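PDB 4IBN: ribonuclease H from Uncultured organism, which probably cleaves the RNA strand of RNA-DNA hybrids endonucleolytically, leaving 5'-phosphomonoester ends, with magnesium as cofactor. Local coordinates for residues S74-E77 against A78-I82; N155-A158 against N159-V163; H109-A112 against Q113-W116; I100-M104 against T105-H109. One frame throughout, in Å; residues are numbered along the deposited sequence.

Contact 1: residues S74-E77 against A78-I82; sequences SVIE and AFRAI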
loop_
_atom_site.group_PDB
_atom_site.type_symbol
_atom_site.label_atom_id
_atom_site.label_comp_id
_atom_site.label_asym_id
_atom_site.label_seq_id
_atom_site.Cartn_x
_atom_site.Cartn_y
_atom_site.Cartn_z
ATOM N N SER A 74 0.471 5.228 0.351
ATOM C CA SER A 74 0.813 3.902 0.794
ATOM C C SER A 74 1.292 3.087 -0.383
ATOM O O SER A 74 2.193 2.326 -0.270
ATOM C CB SER A 74 -0.342 3.222 1.550
ATOM O OG SER A 74 -1.327 2.654 0.742
ATOM N N VAL A 75 0.641 3.246 -1.504
ATOM C CA VAL A 75 1.115 2.567 -2.693
ATOM C C VAL A 75 2.454 3.096 -3.167
ATOM O O VAL A 75 3.357 2.369 -3.412
ATOM C CB VAL A 75 0.150 2.759 -3.844
ATOM C CG1 VAL A 75 0.684 2.098 -5.122
ATOM C CG2 VAL A 75 -1.141 2.186 -3.515
ATOM N N ILE A 76 2.556 4.398 -3.293
ATOM C CA ILE A 76 3.768 4.951 -3.802
ATOM C C ILE A 76 4.959 4.629 -2.956
ATOM O O ILE A 76 5.960 4.229 -3.433
ATOM C CB ILE A 76 3.664 6.456 -3.876
ATOM C CG1 ILE A 76 2.600 6.866 -4.852
ATOM C CG2 ILE A 76 4.960 7.080 -4.246
ATOM C CD1 ILE A 76 2.158 8.319 -4.704
ATOM N N GLU A 77 4.826 4.809 -1.670
ATOM C CA GLU A 77 5.928 4.516 -0.802
ATOM C C GLU A 77 6.325 3.054 -0.836
ATOM O O GLU A 77 7.477 2.741 -0.750
ATOM C CB GLU A 77 5.679 4.965 0.627
ATOM C CG GLU A 77 5.559 6.410 0.761
ATOM C CD GLU A 77 6.781 7.174 0.316
ATOM O OE1 GLU A 77 7.863 6.754 0.599
ATOM O OE2 GLU A 77 6.635 8.225 -0.296
ATOM N N ALA A 78 5.359 2.176 -0.919
ATOM C CA ALA A 78 5.655 0.763 -0.943
ATOM C C ALA A 78 6.439 0.344 -2.151
ATOM O O ALA A 78 7.401 -0.312 -2.053
ATOM C CB ALA A 78 4.366 -0.032 -0.924
ATOM N N PHE A 79 5.948 0.727 -3.291
ATOM C CA PHE A 79 6.582 0.390 -4.527
ATOM C C PHE A 79 7.903 1.097 -4.763
ATOM O O PHE A 79 8.745 0.604 -5.468
ATOM C CB PHE A 79 5.615 0.509 -5.685
ATOM C CG PHE A 79 4.634 -0.601 -5.738
ATOM C CD1 PHE A 79 4.937 -1.759 -6.348
ATOM C CD2 PHE A 79 3.436 -0.501 -5.130
ATOM C CE1 PHE A 79 4.071 -2.740 -6.364
ATOM C CE2 PHE A 79 2.578 -1.499 -5.135
ATOM C CZ PHE A 79 2.891 -2.619 -5.744
ATOM N N ARG A 80 8.034 2.299 -4.267
ATOM C CA ARG A 80 9.314 2.957 -4.340
ATOM C C ARG A 80 10.393 2.251 -3.512
ATOM O O ARG A 80 11.482 2.087 -3.938
ATOM C CB ARG A 80 9.212 4.430 -3.935
ATOM C CG ARG A 80 8.755 5.318 -5.044
ATOM C CD ARG A 80 8.568 6.763 -4.612
ATOM N NE ARG A 80 7.927 7.536 -5.644
ATOM C CZ ARG A 80 7.487 8.754 -5.478
ATOM N NH1 ARG A 80 7.615 9.322 -4.319
ATOM N NH2 ARG A 80 6.906 9.372 -6.478
ATOM N N ALA A 81 10.052 1.833 -2.320
ATOM C CA ALA A 81 11.012 1.152 -1.510
ATOM C C ALA A 81 11.475 -0.150 -2.123
ATOM O O ALA A 81 12.638 -0.419 -2.180
ATOM C CB ALA A 81 10.475 0.905 -0.236
ATOM N N ILE A 82 10.561 -0.960 -2.582
ATOM C CA ILE A 82 10.993 -2.212 -3.187
ATOM C C ILE A 82 11.666 -2.052 -4.529
ATOM O O ILE A 82 12.392 -2.897 -4.953
ATOM C CB ILE A 82 9.920 -3.284 -3.226
ATOM C CG1 ILE A 82 8.934 -2.967 -4.281
ATOM C CG2 ILE A 82 9.262 -3.429 -1.888
ATOM C CD1 ILE A 82 7.967 -4.005 -4.470
#
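Arg80 N donates to Ile76 O at 3.0 Å, the shortest hydrogen bond between residues 74-77 and 78-82, and the side chains of the same two residues are packed tightly together. The arginine runs extended from CG to NE beside the isoleucine, both pointing the same way, and lays its guanidinium flat over the CG2 methyl, which stands 3.2 Å from the plane beneath its centre. Ile76 presents this branch because CG1 occupies the place beside the backbone N (chi1 -64°), leaving CG2 anti to it. An isoleucine suits the spot: its methyl supports the apolar face of the cation while Arg80 NH2 forms a salt bridge with Glu131 of helix 126-136. Glu77 OE2 stays 4.3 Å from Arg80 NH1, too far for a salt bridge, and makes a long, weak ion pair with Arg73 instead.

These residues form the last turns of helix 67-82, which packs on the central mixed sheet of the RNase H fold. One residue earlier, the bond from Phe79 N to Val75 O is almost straight (178° at the hydrogen). Val75 O also lies at the edge of the phenyl ring, near its plane, 3.3 Å from Phe79 CD2. The valine's CG1 meets that same CD2 at 3.8 Å, the two side chains crossing at a slant. Both are apolar for good reason, since Val75 rests on Phe93 and Phe79 on Val91, in strand 90-95. Ala78 N donates to Ser74 O at 3.2 Å, while Ser74 OG turns back to bond Ala71 O.

Contact 2: residues N155-A158 against N159-V163; sequences NEYA and NHLAV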
loop_
_atom_site.group_PDB
_atom_site.type_symbol
_atom_site.label_atom_id
_atom_site.label_comp_id
_atom_site.label_asym_id
_atom_site.label_seq_id
_atom_site.Cartn_x
_atom_site.Cartn_y
_atom_site.Cartn_z
ATOM N N ASN A 155 -3.296 -6.396 8.418
ATOM C CA ASN A 155 -3.986 -5.165 8.115
ATOM C C ASN A 155 -4.098 -4.284 9.338
ATOM O O ASN A 155 -3.909 -3.138 9.243
ATOM C CB ASN A 155 -5.359 -5.406 7.543
ATOM C CG ASN A 155 -6.197 -4.153 7.499
ATOM O OD1 ASN A 155 -6.084 -3.398 6.584
ATOM N ND2 ASN A 155 -7.020 -3.955 8.491
ATOM N N GLU A 156 -4.412 -4.872 10.465
ATOM C CA GLU A 156 -4.495 -4.131 11.695
ATOM C C GLU A 156 -3.164 -3.585 12.128
ATOM O O GLU A 156 -3.136 -2.573 12.723
ATOM C CB GLU A 156 -5.263 -4.856 12.810
ATOM C CG GLU A 156 -6.644 -5.319 12.403
ATOM C CD GLU A 156 -7.751 -5.104 13.441
ATOM O OE1 GLU A 156 -7.560 -4.306 14.338
ATOM O OE2 GLU A 156 -8.782 -5.775 13.402
ATOM N N TYR A 157 -2.091 -4.309 11.863
ATOM C CA TYR A 157 -0.773 -3.780 12.160
ATOM C C TYR A 157 -0.491 -2.561 11.299
ATOM O O TYR A 157 0.014 -1.573 11.731
ATOM C CB TYR A 157 0.331 -4.825 11.994
ATOM C CG TYR A 157 1.694 -4.259 12.270
ATOM C CD1 TYR A 157 2.610 -4.070 11.283
ATOM C CD2 TYR A 157 2.033 -3.859 13.522
ATOM C CE1 TYR A 157 3.817 -3.509 11.533
ATOM C CE2 TYR A 157 3.222 -3.309 13.783
ATOM C CZ TYR A 157 4.130 -3.135 12.797
ATOM O OH TYR A 157 5.339 -2.599 13.030
ATOM N N ALA A 158 -0.847 -2.684 10.035
ATOM C CA ALA A 158 -0.574 -1.605 9.113
ATOM C C ALA A 158 -1.317 -0.370 9.539
ATOM O O ALA A 158 -0.830 0.687 9.402
ATOM C CB ALA A 158 -0.942 -1.977 7.698
ATOM N N ASN A 159 -2.516 -0.558 10.028
ATOM C CA ASN A 159 -3.272 0.570 10.544
ATOM C C ASN A 159 -2.589 1.181 11.743
ATOM O O ASN A 159 -2.510 2.376 11.898
ATOM C CB ASN A 159 -4.691 0.166 10.922
ATOM C CG ASN A 159 -5.519 1.320 11.410
ATOM O OD1 ASN A 159 -5.938 2.121 10.660
ATOM N ND2 ASN A 159 -5.760 1.355 12.650
ATOM N N HIS A 160 -2.063 0.308 12.576
ATOM C CA HIS A 160 -1.341 0.778 13.730
ATOM C C HIS A 160 -0.158 1.620 13.266
ATOM O O HIS A 160 0.163 2.596 13.860
ATOM C CB HIS A 160 -0.832 -0.391 14.557
ATOM C CG HIS A 160 0.392 -0.096 15.340
ATOM N ND1 HIS A 160 0.351 0.484 16.575
ATOM C CD2 HIS A 160 1.687 -0.331 15.083
ATOM C CE1 HIS A 160 1.572 0.631 17.025
ATOM N NE2 HIS A 160 2.400 0.123 16.148
ATOM N N LEU A 161 0.504 1.182 12.225
ATOM C CA LEU A 161 1.615 1.928 11.710
ATOM C C LEU A 161 1.157 3.289 11.148
ATOM O O LEU A 161 1.809 4.251 11.288
ATOM C CB LEU A 161 2.368 1.200 10.604
ATOM C CG LEU A 161 3.359 0.087 10.812
ATOM C CD1 LEU A 161 3.866 -0.359 9.474
ATOM C CD2 LEU A 161 4.487 0.549 11.644
ATOM N N ALA A 162 0.049 3.282 10.440
ATOM C CA ALA A 162 -0.444 4.498 9.844
ATOM C C ALA A 162 -0.782 5.520 10.897
ATOM O O ALA A 162 -0.509 6.627 10.756
ATOM C CB ALA A 162 -1.651 4.218 9.028
ATOM N N VAL A 163 -1.434 5.079 11.942
ATOM C CA VAL A 163 -1.804 5.965 13.030
ATOM C C VAL A 163 -0.601 6.492 13.761
ATOM O O VAL A 163 -0.562 7.615 14.128
ATOM C CB VAL A 163 -2.805 5.344 13.992
ATOM C CG1 VAL A 163 -3.128 6.276 15.138
ATOM C CG2 VAL A 163 -4.049 5.012 13.286
HETATM O O HOH W 1 5.400 -0.854 15.221
#
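Tyr157 lies against Leu161 and His160 one turn further along helix 153-168, the last long helix of the RNase H fold. A chi1 of 179° sets the Tyr157 ring beside its own carbonyl carbon and carries it toward the next turn, where its CE1 meets Leu161 CG at 3.7 Å. On the His160 side, Tyr157 CE2 comes within 3.6 Å of His160 CD2. The planes are only 30° apart, yet the rings are too far displaced for a real stack. Water 1 links their polar ends, donating to Tyr157 OH at 2.8 Å and bonding the more distant His160 NE2. A tyrosine suits this place because its ring is apolar while its hydroxyl finds polar partners: OH is hydrogen-bonded to Asp57, and the ring meets Trp183 and Tyr180 edge-to-face.

Ala158 and Asn159, next in the chain, face another side of the helix. The alanine's small methyl touches Asp22 of strand 16-25, allowing the helix to come close to the sheet. Its carbonyl oxygen, Ala158 O, receives Ala162 N at 2.9 Å. Asn159 N bonds Asn155 O at 3.0 Å, fixing the backbone that carries its side chain. By its place in the family, Asn159 is probably the asparagine of the atypical DEDN active-site motif, and it sits beside Asp22. Asn155, a turn earlier, touches Asp96. The shortest backbone bond of the turn is the 2.8 Å from Leu161 N to Tyr157 O, while Leu161 CD2 rests 3.5 Å from Tyr157 OH.

Contact 3: residues H109-A112 against Q113-W116; sequences HDWA and QRGW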
loop_
_atom_site.group_PDB
_atom_site.type_symbol
_atom_site.label_atom_id
_atom_site.label_comp_id
_atom_site.label_asym_id
_atom_site.label_seq_id
_atom_site.Cartn_x
_atom_site.Cartn_y
_atom_site.Cartn_z
ATOM N N HIS A 109 -7.504 2.860 -15.795
ATOM C CA HIS A 109 -7.723 2.580 -17.181
ATOM C C HIS A 109 -8.732 3.562 -17.760
ATOM O O HIS A 109 -8.577 3.990 -18.834
ATOM C CB HIS A 109 -8.156 1.123 -17.388
ATOM C CG HIS A 109 -7.153 0.115 -16.927
ATOM N ND1 HIS A 109 -5.933 -0.049 -17.521
ATOM C CD2 HIS A 109 -7.201 -0.790 -15.932
ATOM C CE1 HIS A 109 -5.269 -0.999 -16.910
ATOM N NE2 HIS A 109 -6.012 -1.457 -15.931
ATOM N N ASP A 110 -9.786 3.865 -17.040
ATOM C CA ASP A 110 -10.742 4.850 -17.501
ATOM C C ASP A 110 -10.116 6.221 -17.605
ATOM O O ASP A 110 -10.342 6.920 -18.537
ATOM C CB ASP A 110 -11.928 4.955 -16.555
ATOM C CG ASP A 110 -12.782 3.706 -16.522
ATOM O OD1 ASP A 110 -12.809 2.983 -17.509
ATOM O OD2 ASP A 110 -13.419 3.451 -15.493
ATOM N N TRP A 111 -9.342 6.610 -16.616
ATOM C CA TRP A 111 -8.725 7.902 -16.630
ATOM C C TRP A 111 -7.750 8.053 -17.795
ATOM O O TRP A 111 -7.712 9.053 -18.426
ATOM C CB TRP A 111 -8.019 8.175 -15.294
ATOM C CG TRP A 111 -8.962 8.337 -14.194
ATOM C CD1 TRP A 111 -10.146 8.893 -14.269
ATOM C CD2 TRP A 111 -8.783 7.961 -12.819
ATOM N NE1 TRP A 111 -10.762 8.882 -13.046
ATOM C CE2 TRP A 111 -9.929 8.302 -12.141
ATOM C CE3 TRP A 111 -7.770 7.357 -12.114
ATOM C CZ2 TRP A 111 -10.073 8.079 -10.768
ATOM C CZ3 TRP A 111 -7.940 7.105 -10.805
ATOM C CH2 TRP A 111 -9.054 7.477 -10.137
ATOM N N ALA A 112 -6.955 7.042 -18.042
ATOM C CA ALA A 112 -6.021 7.072 -19.138
ATOM C C ALA A 112 -6.748 7.181 -20.461
ATOM O O ALA A 112 -6.342 7.847 -21.349
ATOM C CB ALA A 112 -5.150 5.873 -19.133
ATOM N N GLN A 113 -7.854 6.503 -20.537
ATOM C CA GLN A 113 -8.637 6.485 -21.734
ATOM C C GLN A 113 -9.091 7.906 -22.046
ATOM O O GLN A 113 -9.157 8.301 -23.164
ATOM C CB GLN A 113 -9.815 5.555 -21.568
ATOM C CG GLN A 113 -10.488 5.216 -22.811
ATOM C CD GLN A 113 -11.588 4.233 -22.573
ATOM O OE1 GLN A 113 -12.352 4.387 -21.673
ATOM N NE2 GLN A 113 -11.659 3.214 -23.392
ATOM N N ARG A 114 -9.363 8.685 -21.025
ATOM C CA ARG A 114 -9.875 10.011 -21.196
ATOM C C ARG A 114 -8.779 11.059 -21.188
ATOM O O ARG A 114 -9.036 12.200 -20.989
ATOM C CB ARG A 114 -10.991 10.310 -20.205
ATOM C CG ARG A 114 -10.578 11.062 -18.984
ATOM C CD ARG A 114 -11.690 11.863 -18.302
ATOM N NE ARG A 114 -11.553 11.769 -16.881
ATOM C CZ ARG A 114 -11.807 12.728 -16.015
ATOM N NH1 ARG A 114 -12.212 13.937 -16.426
ATOM N NH2 ARG A 114 -11.613 12.497 -14.739
ATOM N N GLY A 115 -7.550 10.624 -21.350
ATOM C CA GLY A 115 -6.445 11.514 -21.409
ATOM C C GLY A 115 -6.033 12.124 -20.084
ATOM O O GLY A 115 -5.342 13.102 -20.068
ATOM N N TRP A 116 -6.464 11.520 -19.003
ATOM C CA TRP A 116 -6.077 11.965 -17.668
ATOM C C TRP A 116 -6.590 13.348 -17.418
ATOM O O TRP A 116 -6.101 14.045 -16.598
ATOM C CB TRP A 116 -4.571 11.890 -17.382
ATOM C CG TRP A 116 -4.053 10.500 -17.169
ATOM C CD1 TRP A 116 -3.481 9.733 -18.087
ATOM C CD2 TRP A 116 -4.126 9.701 -15.974
ATOM N NE1 TRP A 116 -3.171 8.529 -17.567
ATOM C CE2 TRP A 116 -3.554 8.492 -16.260
ATOM C CE3 TRP A 116 -4.595 9.919 -14.688
ATOM C CZ2 TRP A 116 -3.443 7.507 -15.328
ATOM C CZ3 TRP A 116 -4.478 8.952 -13.789
ATOM C CH2 TRP A 116 -3.927 7.766 -14.093
#
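Trp116 N donates to Trp111 O at 2.8 Å, and Gly115 N to Ala112 O at 3.0 Å, the paired bonds of a Schellman motif that closes helix 98-113. Gly115 is its C-prime residue: phi of 74° is easy for a residue without a side chain, and this turns the chain back over the helix end. Trp111 O takes a second, weak bond from Arg114 N.

The reversal brings the Trp116 indole over the last helical turn. Trp111 CB lies over its six-membered ring, 4.0 Å from the centroid, and Ala112 CA over the five-membered ring at 3.9 Å, both CH-pi contacts on one face. A serine in place of Trp116 has no ring to lie against Trp111 CB and Ala112 CA, and would probably leave a gap there and Trp129 without this neighbour. Arg114 runs alongside Trp111; Arg114 NH2 comes 3.9 Å from Trp111 CD1, which lies at the guanidinium edge, and forms a salt bridge with Glu124.

The last part of helix 98-113 and the loop after it probably correspond to the basic protrusion of type 1 RNases H. Trp111 and Trp116 both meet Trp129, joining the end of helix 98-113 to helix 126-136.

Contact 4: residues I100-M104 against T105-H109; sequences IVDGM and TRWVH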
loop_
_atom_site.group_PDB
_atom_site.type_symbol
_atom_site.label_atom_id
_atom_site.label_comp_id
_atom_site.label_asym_id
_atom_site.label_seq_id
_atom_site.Cartn_x
_atom_site.Cartn_y
_atom_site.Cartn_z
ATOM N N ILE A 100 -8.046 2.315 -3.723
ATOM C CA ILE A 100 -6.853 1.795 -4.384
ATOM C C ILE A 100 -7.128 0.563 -5.243
ATOM O O ILE A 100 -6.712 0.503 -6.332
ATOM C CB ILE A 100 -5.764 1.407 -3.375
ATOM C CG1 ILE A 100 -5.280 2.624 -2.604
ATOM C CG2 ILE A 100 -4.628 0.712 -4.040
ATOM C CD1 ILE A 100 -4.893 3.746 -3.417
ATOM N N VAL A 101 -7.839 -0.405 -4.699
ATOM C CA VAL A 101 -8.045 -1.621 -5.432
ATOM C C VAL A 101 -8.857 -1.427 -6.712
ATOM O O VAL A 101 -8.525 -1.942 -7.741
ATOM C CB VAL A 101 -8.743 -2.698 -4.559
ATOM C CG1 VAL A 101 -9.014 -3.901 -5.318
ATOM C CG2 VAL A 101 -7.927 -3.023 -3.411
ATOM N N ASP A 102 -9.977 -0.737 -6.605
ATOM C CA ASP A 102 -10.775 -0.436 -7.767
ATOM C C ASP A 102 -10.065 0.546 -8.713
ATOM O O ASP A 102 -10.207 0.480 -9.881
ATOM C CB ASP A 102 -12.158 0.056 -7.391
ATOM C CG ASP A 102 -12.971 -0.974 -6.681
ATOM O OD1 ASP A 102 -12.810 -2.142 -6.948
ATOM O OD2 ASP A 102 -13.787 -0.567 -5.893
ATOM N N GLY A 103 -9.344 1.489 -8.163
ATOM C CA GLY A 103 -8.608 2.386 -9.018
ATOM C C GLY A 103 -7.540 1.704 -9.824
ATOM O O GLY A 103 -7.421 1.943 -10.968
ATOM N N MET A 104 -6.758 0.857 -9.189
ATOM C CA MET A 104 -5.718 0.146 -9.905
ATOM C C MET A 104 -6.203 -0.894 -10.886
ATOM O O MET A 104 -5.520 -1.230 -11.780
ATOM C CB MET A 104 -4.703 -0.462 -8.969
ATOM C CG MET A 104 -3.990 0.553 -8.203
ATOM S SD MET A 104 -2.836 1.446 -9.281
ATOM C CE MET A 104 -1.828 2.302 -8.115
ATOM N N THR A 105 -7.344 -1.474 -10.611
ATOM C CA THR A 105 -7.837 -2.511 -11.467
ATOM C C THR A 105 -8.783 -2.032 -12.518
ATOM O O THR A 105 -8.992 -2.704 -13.491
ATOM C CB THR A 105 -8.568 -3.626 -10.696
ATOM O OG1 THR A 105 -9.627 -3.106 -9.922
ATOM C CG2 THR A 105 -7.611 -4.380 -9.818
ATOM N N ARG A 106 -9.420 -0.907 -12.253
ATOM C CA ARG A 106 -10.393 -0.331 -13.156
ATOM C C ARG A 106 -10.210 1.124 -13.499
ATOM O O ARG A 106 -10.050 1.462 -14.596
ATOM C CB ARG A 106 -11.796 -0.503 -12.609
ATOM C CG ARG A 106 -12.247 -1.867 -12.492
ATOM C CD ARG A 106 -13.641 -1.960 -11.898
ATOM N NE ARG A 106 -14.032 -3.336 -11.755
ATOM C CZ ARG A 106 -14.875 -3.941 -12.565
ATOM N NH1 ARG A 106 -15.452 -3.276 -13.543
ATOM N NH2 ARG A 106 -15.158 -5.210 -12.370
ATOM N N TRP A 107 -10.279 1.990 -12.518
ATOM C CA TRP A 107 -10.394 3.398 -12.808
ATOM C C TRP A 107 -9.216 4.019 -13.572
ATOM O O TRP A 107 -9.435 4.850 -14.364
ATOM C CB TRP A 107 -10.687 4.189 -11.545
ATOM C CG TRP A 107 -11.765 3.697 -10.679
ATOM C CD1 TRP A 107 -12.805 2.936 -11.008
ATOM C CD2 TRP A 107 -11.898 3.973 -9.307
ATOM N NE1 TRP A 107 -13.581 2.695 -9.918
ATOM C CE2 TRP A 107 -13.030 3.337 -8.854
ATOM C CE3 TRP A 107 -11.161 4.709 -8.418
ATOM C CZ2 TRP A 107 -13.461 3.436 -7.554
ATOM C CZ3 TRP A 107 -11.582 4.770 -7.090
ATOM C CH2 TRP A 107 -12.716 4.147 -6.693
ATOM N N VAL A 108 -7.986 3.588 -13.316
ATOM C CA VAL A 108 -6.839 4.191 -13.948
ATOM C C VAL A 108 -6.954 3.986 -15.434
ATOM O O VAL A 108 -6.539 4.762 -16.199
ATOM C CB VAL A 108 -5.497 3.642 -13.481
ATOM C CG1 VAL A 108 -5.163 4.174 -12.161
ATOM C CG2 VAL A 108 -5.508 2.197 -13.476
ATOM N N HIS A 109 -7.504 2.860 -15.795
ATOM C CA HIS A 109 -7.723 2.580 -17.181
ATOM C C HIS A 109 -8.732 3.562 -17.760
ATOM O O HIS A 109 -8.577 3.990 -18.834
ATOM C CB HIS A 109 -8.156 1.123 -17.388
ATOM C CG HIS A 109 -7.153 0.115 -16.927
ATOM N ND1 HIS A 109 -5.933 -0.049 -17.521
ATOM C CD2 HIS A 109 -7.201 -0.790 -15.932
ATOM C CE1 HIS A 109 -5.269 -0.999 -16.910
ATOM N NE2 HIS A 109 -6.012 -1.457 -15.931
HETATM O O HOH W 2 -12.027 -3.826 -9.097
HETATM O O HOH W 3 -4.848 -3.242 -13.802
#
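Thr105 holds OG1 between its backbone N and carbonyl carbon (chi1 56°), the crowded position, which turns the hydroxyl back to donate to Val101 O at 2.7 Å. Thr105 N bonds the same oxygen from the opposite face of the carbonyl plane, so Val101 O is gripped twice by one residue. For Trp107, CG beside the backbone N (chi1 -48°) folds the indole back along the helix, one face lying on Asp102 CB and the backbone of Gly103. Trp107 CZ2 is 3.6 Å from Asp102 CB, and Trp107 CE3 is 3.5 Å from Gly103 CA. Glycine fits there because a beta carbon would press on the indole.

Helix 98-113 of the RNase H fold widens here into a pi-type turn, and the segment axes either side make an angle of 50°. This kink probably corresponds to the junction of two successive helices in E. coli RNase HI, the second belonging to the basic protrusion. Asp102 O accepts both Arg106 N, at 2.9 Å, and Trp107 N; Val108 N in turn reaches back five residues to Gly103 O, in the carbonyl plane. With the helical register shifted, Met104 O takes a bond from water 3, which also meets His109 NE2. With an alanine in place of Trp107, no indole lies on Gly103 CA and Asp102 CB, and a gap would probably open over them.

Val108, pointing toward the preceding turn, packs on Trp129 and Val133 of helix 126-136, while Met104 packs on Trp129 and Ala132. Water 2 donates to Asp102 OD1 and, at 2.6 Å, to Thr105 OG1; the aspartate's main partner is Arg98, in a salt bridge.

Contacts 3 and 4 are successive parts of helix 98-113: they share His109, their centres are about 11 Å apart, and Trp116 CZ2 touches Val108 O at 4.2 Å. Contact 4 also meets contact 1 in the core, where Val75 CG2 packs on Ile100 CG2 at 3.8 Å and Val75 CG1 on Met104 CE at 3.9 Å, joining helices 67-82 and 98-113. Contact 2 touches none of these; its nearest atoms are about 8 Å from contact 1, and it lies on the other side of the chain's centre from contacts 3 and 4. Contact 2 holds the probable active-site asparagine, and contact 3, its centre about 32 Å from that of contact 2, is remote from it.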